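Local coordinates for beta-D-glucoside glucohydrolase (Trichoderma reesei, PDB 4I8D), which probably hydrolyses terminal, non-reducing beta-D-glucosyl residues of its substrates and releases beta-D-glucose, a step in cellulose degradation, at residues A[112-117]-A[157-162]; A[162-167]-A[204-209]; A[200-205]-A[233-238]; A[213-218]-A[239-244]. All blocks are in the same frame, centred on the assembly; numbering follows the deposited sequence.

Contact 1 (A[112-117]-A[157-162]). With BGC (beta-D-glucopyranose), chain G.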
# COMPACT_ATOMS: atom_id res chain seq x y z
N GLY A 112 6.11 -5.86 -6.73
CA GLY A 112 5.01 -5.18 -6.04
C GLY A 112 3.68 -5.80 -6.42
O GLY A 112 3.63 -6.63 -7.33
N PRO A 113 2.59 -5.40 -5.75
CA PRO A 113 2.47 -4.33 -4.76
C PRO A 113 2.72 -4.82 -3.33
O PRO A 113 3.14 -5.96 -3.13
CB PRO A 113 1.03 -3.87 -4.95
CG PRO A 113 0.30 -5.13 -5.32
CD PRO A 113 1.29 -6.08 -5.94
N VAL A 114 2.44 -3.96 -2.34
CA VAL A 114 2.85 -4.16 -0.94
C VAL A 114 1.68 -4.42 0.03
O VAL A 114 0.77 -3.60 0.14
CB VAL A 114 3.68 -2.96 -0.43
CG1 VAL A 114 4.08 -3.14 1.02
CG2 VAL A 114 4.92 -2.75 -1.30
N ALA A 115 1.73 -5.56 0.73
CA ALA A 115 0.80 -5.87 1.82
C ALA A 115 1.55 -6.02 3.15
O ALA A 115 0.95 -6.16 4.23
CB ALA A 115 0.04 -7.15 1.51
N GLY A 116 2.88 -6.00 3.06
CA GLY A 116 3.75 -6.13 4.21
C GLY A 116 4.91 -5.17 4.00
O GLY A 116 5.65 -5.32 3.03
N PRO A 117 5.06 -4.17 4.89
CA PRO A 117 4.28 -4.00 6.11
C PRO A 117 2.82 -3.60 5.86
O PRO A 117 2.54 -2.79 4.97
CB PRO A 117 5.00 -2.86 6.84
CG PRO A 117 5.63 -2.06 5.74
CD PRO A 117 6.04 -3.08 4.72
N THR A 157 4.47 -9.28 -7.76
CA THR A 157 5.08 -9.85 -6.56
C THR A 157 4.45 -9.30 -5.29
O THR A 157 4.65 -8.12 -4.95
CB THR A 157 6.59 -9.56 -6.47
OG1 THR A 157 7.18 -9.66 -7.77
CG2 THR A 157 7.26 -10.55 -5.54
N ALA A 158 3.69 -10.15 -4.59
CA ALA A 158 3.20 -9.83 -3.24
C ALA A 158 4.40 -9.75 -2.29
O ALA A 158 5.29 -10.61 -2.32
CB ALA A 158 2.19 -10.87 -2.78
N LYS A 159 4.40 -8.72 -1.43
CA LYS A 159 5.60 -8.22 -0.75
C LYS A 159 5.17 -7.44 0.50
O LYS A 159 4.19 -6.70 0.43
CB LYS A 159 6.28 -7.26 -1.73
CG LYS A 159 7.71 -6.87 -1.45
CD LYS A 159 8.27 -6.08 -2.63
CE LYS A 159 8.03 -4.58 -2.51
NZ LYS A 159 9.09 -3.80 -3.22
N HIS A 160 5.85 -7.56 1.65
CA HIS A 160 6.91 -8.51 1.95
C HIS A 160 6.33 -9.52 2.93
O HIS A 160 5.65 -9.16 3.88
CB HIS A 160 8.10 -7.82 2.62
CG HIS A 160 8.59 -6.60 1.91
ND1 HIS A 160 9.76 -6.59 1.17
CD2 HIS A 160 8.08 -5.35 1.82
CE1 HIS A 160 9.93 -5.39 0.64
NE2 HIS A 160 8.93 -4.62 1.02
N TYR A 161 6.60 -10.80 2.68
CA TYR A 161 6.07 -11.87 3.49
C TYR A 161 7.19 -12.34 4.41
O TYR A 161 8.21 -12.84 3.94
CB TYR A 161 5.57 -13.00 2.58
CG TYR A 161 4.79 -14.10 3.26
CD1 TYR A 161 3.39 -14.02 3.38
CD2 TYR A 161 5.42 -15.24 3.74
CE1 TYR A 161 2.67 -15.04 3.98
CE2 TYR A 161 4.70 -16.26 4.34
CZ TYR A 161 3.33 -16.16 4.47
OH TYR A 161 2.64 -17.17 5.09
N ILE A 162 7.04 -12.16 5.72
CA ILE A 162 5.90 -11.49 6.35
C ILE A 162 6.38 -10.81 7.65
O ILE A 162 7.49 -11.09 8.12
CB ILE A 162 4.72 -12.47 6.62
CG1 ILE A 162 3.44 -11.70 6.96
CG2 ILE A 162 5.11 -13.51 7.67
CD1 ILE A 162 2.19 -12.55 7.05
C2 BGC G . 14.01 -3.97 -0.86
C3 BGC G . 12.95 -4.57 -1.80
C4 BGC G . 13.34 -4.37 -3.28
C5 BGC G . 14.76 -4.87 -3.52
C6 BGC G . 15.21 -4.74 -4.97
C1 BGC G . 15.45 -4.35 -1.29
O1 BGC G . 16.44 -3.61 -0.55
O2 BGC G . 13.77 -4.36 0.51
O3 BGC G . 11.66 -3.98 -1.57
O4 BGC G . 12.40 -5.03 -4.13
O5 BGC G . 15.66 -4.12 -2.69
O6 BGC G . 15.59 -3.38 -5.23
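The His160 ring carries CG of the preceding Lys159 over the centre of one face and has O3 of the bound glucose at its edge, 3.1 Å from His160 CE1. The carbonyl carbon of Gly116 also lies at the edge, while CD of Pro117 approaches obliquely. The contact belongs to the TIM-barrel-type N-terminal domain of a family 3 glycoside hydrolase: the loop 112-117, which follows strand 109-110, runs beside strand 157-161. Thr157 N donates to Gly112 O (2.8 Å), and farther along Lys159 O is gripped by two amides. Ala115 N donates to Lys159 O at 2.7 Å and Gly116 N at 3.0 Å. The peptide bond between Lys159 and His160 is cis, and both side chains extend to the sugar. With CG anti to the backbone N (chi1 -165°), the lysine chain passes Val114, where Lys159 CE lies 3.8 Å from Val114 CG2. A bend at chi3 (89°) then carries the amine past the valine into the glucose pocket, where it also bonds the carbonyl of Leu111; Lys159 NZ donates to glucose O3 at 3.1 Å.

Contact 2 (A[162-167]-A[204-209]). With NAG (2-acetamido-2-deoxy-beta-D-glucopyranose), chain C; BGC (beta-D-glucopyranose), chain G.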
# COMPACT_ATOMS: atom_id res chain seq x y z
N ILE A 162 7.04 -12.16 5.72
CA ILE A 162 5.90 -11.49 6.35
C ILE A 162 6.38 -10.81 7.65
O ILE A 162 7.49 -11.09 8.12
CB ILE A 162 4.72 -12.47 6.62
CG1 ILE A 162 3.44 -11.70 6.96
CG2 ILE A 162 5.11 -13.51 7.67
CD1 ILE A 162 2.19 -12.55 7.05
N LEU A 163 5.56 -9.90 8.20
CA LEU A 163 5.81 -9.25 9.50
C LEU A 163 7.04 -8.33 9.53
O LEU A 163 7.72 -8.21 10.54
CB LEU A 163 5.85 -10.28 10.63
CG LEU A 163 4.67 -11.27 10.71
CD1 LEU A 163 5.05 -12.50 11.52
CD2 LEU A 163 3.41 -10.63 11.25
N ASN A 164 7.32 -7.69 8.39
CA ASN A 164 8.37 -6.69 8.29
C ASN A 164 7.76 -5.31 8.62
O ASN A 164 7.68 -4.43 7.77
CB ASN A 164 8.99 -6.76 6.88
CG ASN A 164 9.96 -5.62 6.57
OD1 ASN A 164 10.53 -4.99 7.46
ND2 ASN A 164 10.15 -5.36 5.28
N GLU A 165 7.33 -5.15 9.87
CA GLU A 165 6.59 -3.94 10.28
C GLU A 165 7.47 -2.79 10.77
O GLU A 165 6.96 -1.79 11.28
CB GLU A 165 5.50 -4.25 11.32
CG GLU A 165 4.43 -5.24 10.85
CD GLU A 165 3.39 -4.63 9.91
OE1 GLU A 165 2.93 -3.49 10.13
OE2 GLU A 165 3.01 -5.33 8.96
N GLN A 166 8.78 -2.91 10.58
CA GLN A 166 9.69 -1.80 10.87
C GLN A 166 11.00 -1.89 10.08
O GLN A 166 11.40 -2.98 9.67
CB GLN A 166 9.98 -1.70 12.38
CG GLN A 166 10.91 -2.78 12.91
CD GLN A 166 11.30 -2.56 14.36
OE1 GLN A 166 10.45 -2.54 15.24
NE2 GLN A 166 12.60 -2.40 14.61
N GLU A 167 11.66 -0.75 9.89
CA GLU A 167 12.95 -0.70 9.19
C GLU A 167 14.17 -0.99 10.05
O GLU A 167 15.16 -1.53 9.56
CB GLU A 167 13.12 0.64 8.45
CG GLU A 167 12.28 0.74 7.19
CD GLU A 167 12.45 -0.50 6.31
OE1 GLU A 167 13.44 -0.55 5.55
OE2 GLU A 167 11.58 -1.41 6.40
N SER A 204 10.52 -11.88 3.35
CA SER A 204 11.07 -10.67 3.97
C SER A 204 12.44 -10.84 4.64
O SER A 204 12.87 -11.96 4.93
CB SER A 204 10.08 -10.13 4.99
OG SER A 204 9.82 -11.11 5.97
N TYR A 205 13.09 -9.71 4.91
CA TYR A 205 14.41 -9.68 5.53
C TYR A 205 14.45 -10.19 6.98
O TYR A 205 15.49 -10.67 7.44
CB TYR A 205 14.98 -8.26 5.50
CG TYR A 205 15.66 -7.84 4.21
CD1 TYR A 205 16.74 -8.55 3.70
CD2 TYR A 205 15.25 -6.69 3.54
CE1 TYR A 205 17.38 -8.14 2.54
CE2 TYR A 205 15.88 -6.27 2.38
CZ TYR A 205 16.94 -7.00 1.88
OH TYR A 205 17.57 -6.59 0.73
N ASN A 206 13.33 -10.06 7.69
CA ASN A 206 13.28 -10.34 9.14
C ASN A 206 13.20 -11.82 9.51
O ASN A 206 13.08 -12.69 8.64
CB ASN A 206 12.12 -9.59 9.80
CG ASN A 206 10.76 -9.99 9.25
OD1 ASN A 206 10.32 -9.46 8.22
ND2 ASN A 206 10.08 -10.90 9.93
N LYS A 207 13.27 -12.09 10.81
CA LYS A 207 13.03 -13.42 11.36
C LYS A 207 11.58 -13.53 11.81
O LYS A 207 10.92 -12.53 12.08
CB LYS A 207 13.95 -13.70 12.55
CG LYS A 207 15.33 -14.21 12.18
CD LYS A 207 16.23 -14.22 13.40
CE LYS A 207 17.61 -14.77 13.09
NZ LYS A 207 18.54 -14.62 14.25
N VAL A 208 11.09 -14.76 11.88
CA VAL A 208 9.76 -15.04 12.38
C VAL A 208 9.88 -16.23 13.32
O VAL A 208 10.36 -17.30 12.93
CB VAL A 208 8.75 -15.31 11.24
CG1 VAL A 208 8.35 -14.00 10.57
CG2 VAL A 208 9.31 -16.28 10.20
N ASN A 209 9.49 -16.03 14.58
CA ASN A 209 9.79 -16.97 15.67
C ASN A 209 11.24 -17.47 15.62
O ASN A 209 11.49 -18.67 15.74
CB ASN A 209 8.80 -18.14 15.70
CG ASN A 209 7.45 -17.74 16.26
OD1 ASN A 209 7.23 -16.59 16.67
ND2 ASN A 209 6.52 -18.69 16.28
C1 NAG C . 5.19 -18.49 16.77
C2 NAG C . 4.30 -18.71 15.53
C3 NAG C . 2.85 -18.99 15.90
C4 NAG C . 2.73 -19.97 17.06
C5 NAG C . 3.58 -19.43 18.22
C6 NAG C . 3.46 -20.18 19.55
C7 NAG C . 5.00 -17.43 13.50
C8 NAG C . 5.83 -18.58 13.00
N2 NAG C . 4.33 -17.55 14.66
O3 NAG C . 2.20 -19.50 14.77
O4 NAG C . 1.37 -20.12 17.40
O5 NAG C . 4.92 -19.44 17.79
O6 NAG C . 3.66 -21.57 19.36
O7 NAG C . 4.95 -16.39 12.85
C2 BGC G . 14.01 -3.97 -0.86
C3 BGC G . 12.95 -4.57 -1.80
C4 BGC G . 13.34 -4.37 -3.28
C5 BGC G . 14.76 -4.87 -3.52
C6 BGC G . 15.21 -4.74 -4.97
C1 BGC G . 15.45 -4.35 -1.29
O1 BGC G . 16.44 -3.61 -0.55
O2 BGC G . 13.77 -4.36 0.51
O3 BGC G . 11.66 -3.98 -1.57
O4 BGC G . 12.40 -5.03 -4.13
O5 BGC G . 15.66 -4.12 -2.69
O6 BGC G . 15.59 -3.38 -5.23
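Asn206 sends its side chain toward the loop 162-167, and its amide closes on the carbonyl of Ile162. From CB, a chi1 of 61° sets CG between the backbone N and the carbonyl carbon, 3.6 Å from Ile162 O. On one branch, Asn206 OD1 lies 3.3 Å from CB of Asn164 and close to the hydroxyl of Ser204. On the other, Asn206 ND2 donates to Ile162 O at 3.2 Å; acceptor and amide share a plane, and the donor also lies in the carbonyl plane. The same nitrogen gives a second bond, to Lys207 O at 2.8 Å, which fixes the rotation of the amide. In the family 3 barrel domain this links the loop that leaves strand 157-161 to the loop between strands 200-203 and 207-208, with Asn164 centring an inverse gamma turn. Ser204 OG stands 3.0 Å from Ile162 N and is also near Ile162 O. Farther out the contact becomes apolar: Leu163 and Val208 cross at about a right angle, with Leu163 CD1 3.7 Å from Val208 CG1. Next in the chain, ND2 of Asn209 is covalently joined to C1 of an N-acetylglucosamine.

Contact 3 (A[200-205]-A[233-238]). With BGC (beta-D-glucopyranose), chain G.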
# COMPACT_ATOMS: atom_id res chain seq x y z
N SER A 200 3.91 -14.19 -7.91
CA SER A 200 5.09 -14.34 -7.08
C SER A 200 4.85 -13.76 -5.69
O SER A 200 3.97 -12.93 -5.49
CB SER A 200 6.26 -13.60 -7.75
OG SER A 200 7.48 -13.82 -7.07
N VAL A 201 5.65 -14.23 -4.73
CA VAL A 201 5.67 -13.68 -3.37
C VAL A 201 7.11 -13.50 -2.90
O VAL A 201 7.94 -14.41 -3.04
CB VAL A 201 4.87 -14.55 -2.37
CG1 VAL A 201 5.12 -14.11 -0.93
CG2 VAL A 201 3.38 -14.52 -2.68
N MET A 202 7.41 -12.32 -2.35
CA MET A 202 8.74 -12.04 -1.81
C MET A 202 8.77 -12.32 -0.32
O MET A 202 7.93 -11.80 0.42
CB MET A 202 9.10 -10.58 -2.04
CG MET A 202 10.58 -10.29 -1.95
SD MET A 202 10.82 -8.51 -1.85
CE MET A 202 12.17 -8.23 -2.98
N CYS A 203 9.71 -13.14 0.11
CA CYS A 203 9.90 -13.35 1.55
C CYS A 203 10.80 -12.27 2.12
O CYS A 203 11.74 -11.81 1.45
CB CYS A 203 10.42 -14.76 1.88
SG CYS A 203 11.91 -15.27 0.98
N SER A 204 10.52 -11.88 3.35
CA SER A 204 11.07 -10.67 3.97
C SER A 204 12.44 -10.84 4.64
O SER A 204 12.87 -11.96 4.93
CB SER A 204 10.08 -10.13 4.99
OG SER A 204 9.82 -11.11 5.97
N TYR A 205 13.09 -9.71 4.91
CA TYR A 205 14.41 -9.68 5.53
C TYR A 205 14.45 -10.19 6.98
O TYR A 205 15.49 -10.67 7.44
CB TYR A 205 14.98 -8.26 5.50
CG TYR A 205 15.66 -7.84 4.21
CD1 TYR A 205 16.74 -8.55 3.70
CD2 TYR A 205 15.25 -6.69 3.54
CE1 TYR A 205 17.38 -8.14 2.54
CE2 TYR A 205 15.88 -6.27 2.38
CZ TYR A 205 16.94 -7.00 1.88
OH TYR A 205 17.57 -6.59 0.73
N TYR A 233 5.50 -18.78 -7.15
CA TYR A 233 6.82 -18.94 -6.55
C TYR A 233 7.21 -17.85 -5.52
O TYR A 233 6.71 -16.72 -5.57
CB TYR A 233 7.89 -19.05 -7.64
CG TYR A 233 8.12 -17.79 -8.45
CD1 TYR A 233 7.12 -17.27 -9.28
CD2 TYR A 233 9.35 -17.13 -8.42
CE1 TYR A 233 7.33 -16.14 -10.04
CE2 TYR A 233 9.57 -15.99 -9.18
CZ TYR A 233 8.56 -15.50 -9.98
OH TYR A 233 8.76 -14.36 -10.74
N VAL A 234 8.10 -18.23 -4.61
CA VAL A 234 8.63 -17.32 -3.59
C VAL A 234 10.08 -16.96 -3.88
O VAL A 234 10.95 -17.84 -3.97
CB VAL A 234 8.55 -17.94 -2.18
CG1 VAL A 234 9.16 -17.00 -1.15
CG2 VAL A 234 7.11 -18.30 -1.82
N MET A 235 10.34 -15.66 -4.00
CA MET A 235 11.71 -15.17 -4.12
C MET A 235 12.18 -14.48 -2.84
O MET A 235 11.37 -14.00 -2.05
CB MET A 235 11.82 -14.20 -5.29
CG MET A 235 10.80 -13.08 -5.27
SD MET A 235 11.37 -11.68 -6.26
CE MET A 235 9.99 -11.56 -7.39
N THR A 236 13.50 -14.44 -2.63
CA THR A 236 14.08 -13.71 -1.50
C THR A 236 14.14 -12.22 -1.77
O THR A 236 14.25 -11.78 -2.93
CB THR A 236 15.54 -14.14 -1.20
OG1 THR A 236 16.37 -13.88 -2.34
CG2 THR A 236 15.61 -15.60 -0.83
N ASP A 237 14.08 -11.43 -0.70
CA ASP A 237 14.49 -10.05 -0.79
C ASP A 237 16.01 -10.03 -1.01
O ASP A 237 16.70 -11.01 -0.70
CB ASP A 237 14.09 -9.29 0.47
CG ASP A 237 13.80 -7.83 0.20
OD1 ASP A 237 14.45 -7.27 -0.70
OD2 ASP A 237 12.92 -7.24 0.87
N TRP A 238 16.53 -8.93 -1.54
CA TRP A 238 17.92 -8.89 -2.00
C TRP A 238 18.94 -9.25 -0.92
O TRP A 238 19.26 -8.42 -0.06
CB TRP A 238 18.22 -7.54 -2.66
CG TRP A 238 17.95 -7.51 -4.16
CD1 TRP A 238 18.74 -6.93 -5.12
CD2 TRP A 238 16.83 -8.07 -4.86
NE1 TRP A 238 18.18 -7.10 -6.36
CE2 TRP A 238 17.01 -7.79 -6.24
CE3 TRP A 238 15.69 -8.79 -4.47
CZ2 TRP A 238 16.10 -8.20 -7.22
CZ3 TRP A 238 14.78 -9.19 -5.45
CH2 TRP A 238 14.99 -8.90 -6.80
C2 BGC G . 14.01 -3.97 -0.86
C3 BGC G . 12.95 -4.57 -1.80
C4 BGC G . 13.34 -4.37 -3.28
C5 BGC G . 14.76 -4.87 -3.52
C6 BGC G . 15.21 -4.74 -4.97
C1 BGC G . 15.45 -4.35 -1.29
O1 BGC G . 16.44 -3.61 -0.55
O2 BGC G . 13.77 -4.36 0.51
O3 BGC G . 11.66 -3.98 -1.57
O4 BGC G . 12.40 -5.03 -4.13
O5 BGC G . 15.66 -4.12 -2.69
O6 BGC G . 15.59 -3.38 -5.23
O HOH W 1 12.07 -7.48 3.77
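Tyr205 lies flat against Asp237: ring and carboxylate planes are only 18° apart, and CB of the aspartate stands over the ring centre in a CH-pi contact, 3.9 Å from the centroid. The phenol oxygen then reaches past the aspartate, Tyr205 OH donating to Trp238 O at 2.6 Å, with the acceptor at the ring edge. Asp237 is held from several directions. Trp238 N uses the anti lone pair of OD1, while OD2 takes a bond from a water that also accepts from Tyr205 N. The carboxylate is turned to the bound glucose, whose O2 donates to Asp237 OD2 at 3.0 Å. Replacing Tyr205 with an alanine would probably uncover the side of Asp237 on which the ring lies and leave Trp238 O without its hydroxyl donor. Met202 bends at chi3 (-136°), which brings CE obliquely to the indole, 3.7 Å from Trp238 CZ3; a face of that indole carries C6 of the sugar. At the other end Ser200 sits over the Tyr233 ring. Strands 200-203 and 233-236 run parallel in direct register, from Val201 N bonding Tyr233 O at 2.8 Å to Cys203 N bonding Met235 O at 2.9 Å. In this family 3 barrel domain, strand 157-161 flanks 200-203 on its other edge, helix 217-227 packs on Val201 and Val234, and helix 283-299 lies against Tyr233.

Contact 4 (A[213-218]-A[239-244]). With NAG (2-acetamido-2-deoxy-beta-D-glucopyranose), chain B; NAG (2-acetamido-2-deoxy-beta-D-glucopyranose), chain C.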
# COMPACT_ATOMS: atom_id res chain seq x y z
N ALA A 213 12.80 -15.42 7.44
CA ALA A 213 11.56 -15.56 6.68
C ALA A 213 11.74 -16.39 5.41
O ALA A 213 10.84 -17.13 5.01
CB ALA A 213 11.00 -14.19 6.34
N CYS A 214 12.93 -16.28 4.81
CA CYS A 214 13.26 -17.00 3.58
C CYS A 214 13.87 -18.38 3.86
O CYS A 214 14.51 -18.98 2.99
CB CYS A 214 14.21 -16.15 2.73
SG CYS A 214 13.47 -14.62 2.12
N GLU A 215 13.65 -18.87 5.07
CA GLU A 215 14.14 -20.17 5.51
C GLU A 215 13.13 -20.84 6.43
O GLU A 215 13.42 -21.87 7.04
CB GLU A 215 15.48 -20.01 6.23
CG GLU A 215 16.68 -20.33 5.36
CD GLU A 215 17.81 -19.32 5.52
OE1 GLU A 215 18.22 -19.05 6.67
OE2 GLU A 215 18.28 -18.82 4.47
N ASP A 216 11.95 -20.26 6.53
CA ASP A 216 10.98 -20.72 7.50
C ASP A 216 9.96 -21.66 6.88
O ASP A 216 9.11 -21.24 6.09
CB ASP A 216 10.28 -19.54 8.19
CG ASP A 216 9.34 -19.99 9.28
OD1 ASP A 216 9.80 -20.66 10.23
OD2 ASP A 216 8.14 -19.69 9.19
N GLN A 217 10.06 -22.93 7.26
CA GLN A 217 9.15 -23.98 6.80
C GLN A 217 7.68 -23.63 7.04
O GLN A 217 6.85 -23.81 6.16
CB GLN A 217 9.49 -25.31 7.51
CG GLN A 217 8.60 -26.50 7.13
CD GLN A 217 9.09 -27.22 5.89
OE1 GLN A 217 10.24 -27.09 5.50
NE2 GLN A 217 8.20 -28.00 5.28
N TYR A 218 7.38 -23.11 8.23
CA TYR A 218 5.99 -22.94 8.65
C TYR A 218 5.22 -21.85 7.89
O TYR A 218 4.07 -22.06 7.50
CB TYR A 218 5.91 -22.71 10.17
CG TYR A 218 4.49 -22.51 10.67
CD1 TYR A 218 3.58 -23.57 10.70
CD2 TYR A 218 4.07 -21.26 11.12
CE1 TYR A 218 2.28 -23.38 11.16
CE2 TYR A 218 2.77 -21.06 11.58
CZ TYR A 218 1.88 -22.12 11.60
OH TYR A 218 0.60 -21.92 12.06
N ASN A 239 19.44 -10.49 -1.00
CA ASN A 239 20.37 -11.08 -0.02
C ASN A 239 19.67 -11.47 1.30
O ASN A 239 20.30 -11.46 2.36
CB ASN A 239 21.60 -10.18 0.21
CG ASN A 239 22.84 -10.96 0.65
OD1 ASN A 239 23.17 -12.01 0.10
ND2 ASN A 239 23.55 -10.43 1.64
N ALA A 240 18.39 -11.82 1.22
CA ALA A 240 17.62 -12.28 2.39
C ALA A 240 17.70 -13.79 2.61
O ALA A 240 17.03 -14.33 3.50
CB ALA A 240 16.17 -11.83 2.27
N GLN A 241 18.52 -14.47 1.81
CA GLN A 241 18.79 -15.90 1.97
C GLN A 241 20.06 -16.06 2.80
O GLN A 241 21.02 -15.30 2.65
CB GLN A 241 18.98 -16.55 0.59
CG GLN A 241 19.06 -18.07 0.60
CD GLN A 241 19.29 -18.66 -0.78
OE1 GLN A 241 18.49 -19.47 -1.26
NE2 GLN A 241 20.38 -18.26 -1.43
N HIS A 242 20.07 -17.07 3.68
CA HIS A 242 21.20 -17.27 4.58
C HIS A 242 21.82 -18.66 4.45
O HIS A 242 22.92 -18.90 4.94
CB HIS A 242 20.77 -16.99 6.03
CG HIS A 242 20.10 -15.66 6.19
ND1 HIS A 242 20.76 -14.54 6.65
CD2 HIS A 242 18.83 -15.26 5.93
CE1 HIS A 242 19.93 -13.52 6.67
NE2 HIS A 242 18.75 -13.93 6.23
N THR A 243 21.11 -19.57 3.78
CA THR A 243 21.54 -20.95 3.62
C THR A 243 21.38 -21.46 2.18
O THR A 243 20.52 -20.98 1.44
CB THR A 243 20.75 -21.91 4.53
OG1 THR A 243 19.35 -21.80 4.24
CG2 THR A 243 21.00 -21.61 6.00
N THR A 244 22.22 -22.43 1.81
CA THR A 244 22.10 -23.16 0.56
C THR A 244 21.01 -24.21 0.66
O THR A 244 20.10 -24.26 -0.17
CB THR A 244 23.43 -23.85 0.19
OG1 THR A 244 24.45 -22.86 0.03
CG2 THR A 244 23.29 -24.66 -1.10
C1 NAG B . 1.01 -21.52 17.43
C2 NAG B . -0.23 -21.67 18.30
C3 NAG B . -0.63 -23.13 18.45
C4 NAG B . -0.74 -23.82 17.08
C5 NAG B . 0.45 -23.46 16.19
C6 NAG B . 0.20 -23.94 14.76
C7 NAG B . -0.52 -19.85 19.87
C8 NAG B . -0.25 -19.31 21.25
N2 NAG B . -0.02 -21.05 19.59
O3 NAG B . -1.86 -23.20 19.12
O4 NAG B . -0.73 -25.22 17.26
O5 NAG B . 0.74 -22.07 16.15
O6 NAG B . 1.44 -24.13 14.13
O7 NAG B . -1.17 -19.18 19.06
C1 NAG C . 5.19 -18.49 16.77
C2 NAG C . 4.30 -18.71 15.53
C3 NAG C . 2.85 -18.99 15.90
C4 NAG C . 2.73 -19.97 17.06
C5 NAG C . 3.58 -19.43 18.22
C6 NAG C . 3.46 -20.18 19.55
C7 NAG C . 5.00 -17.43 13.50
C8 NAG C . 5.83 -18.58 13.00
N2 NAG C . 4.33 -17.55 14.66
O3 NAG C . 2.20 -19.50 14.77
O4 NAG C . 1.37 -20.12 17.40
O5 NAG C . 4.92 -19.44 17.79
O6 NAG C . 3.66 -21.57 19.36
O7 NAG C . 4.95 -16.39 12.85
O HOH W 2 14.86 -14.10 5.40
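A bend at chi2 (137°) brings the carboxylate of Glu215 to the backbone of His242 and Thr243, and a chi1 of -65° in Cys214 sets SG anti to its carbonyl carbon, beside Ala240. Glu215 OE2 receives His242 N on its syn lone pair at 2.6 Å, in a fairly straight bond (154° at the hydrogen). Thr243 N makes a weak, bent bond to the same oxygen, so two successive amides converge on one carboxylate atom. The other oxygen, Glu215 OE1, rests 3.3 Å from His242 CB, and the carboxylate stands almost perpendicular to the imidazole, with OE2 at the ring edge; the ring itself stacks on Trp212. With an alanine in place of Glu215, the His242 and Thr243 amides would probably lose their common acceptor, and a gap would be likely to open beside the threonine. Cys214 makes the apolar part: Cys214 SG lies 3.9 Å from Ala240 CB, and Cys214 CB lies 3.4 Å from Ala240 O. A water joins the backbones here, accepting from Cys214 N and donating to Ala240 O at 2.9 Å. Through its disulfide to Cys203, Cys214 is fastened to strand 200-203. The arrangement is that of two beta-to-alpha loops meeting in a TIM-barrel-type domain, one leading from strand 200-203 by way of a short hairpin to helix 217-227, which it enters at the N-cap Asp216, the other from strand 233-236 to helix 245-250.

In the fold
All four contacts lie within the family 3 N-terminal domain. In contacts 1, 2 and 3 every residue that touches across is buried, whereas contact 4, the farthest from the chain's centre, includes the partly exposed His242 and Thr243. Contacts 1 and 3 reach the same parallel sheet through neighbouring strands 157-161 and 200-203, and both bring side chains to the glucose; His160 ND1 bonds weakly to Asp237 OD2 between them. Contact 2 shares Ile162 with contact 1 and Ser204 and Tyr205 with contact 3. The Cys203-Cys214 disulfide ties contact 3 to contact 4. Regular strand pairing marks contact 3; side-chain groups holding loop backbone mark contacts 2 and 4.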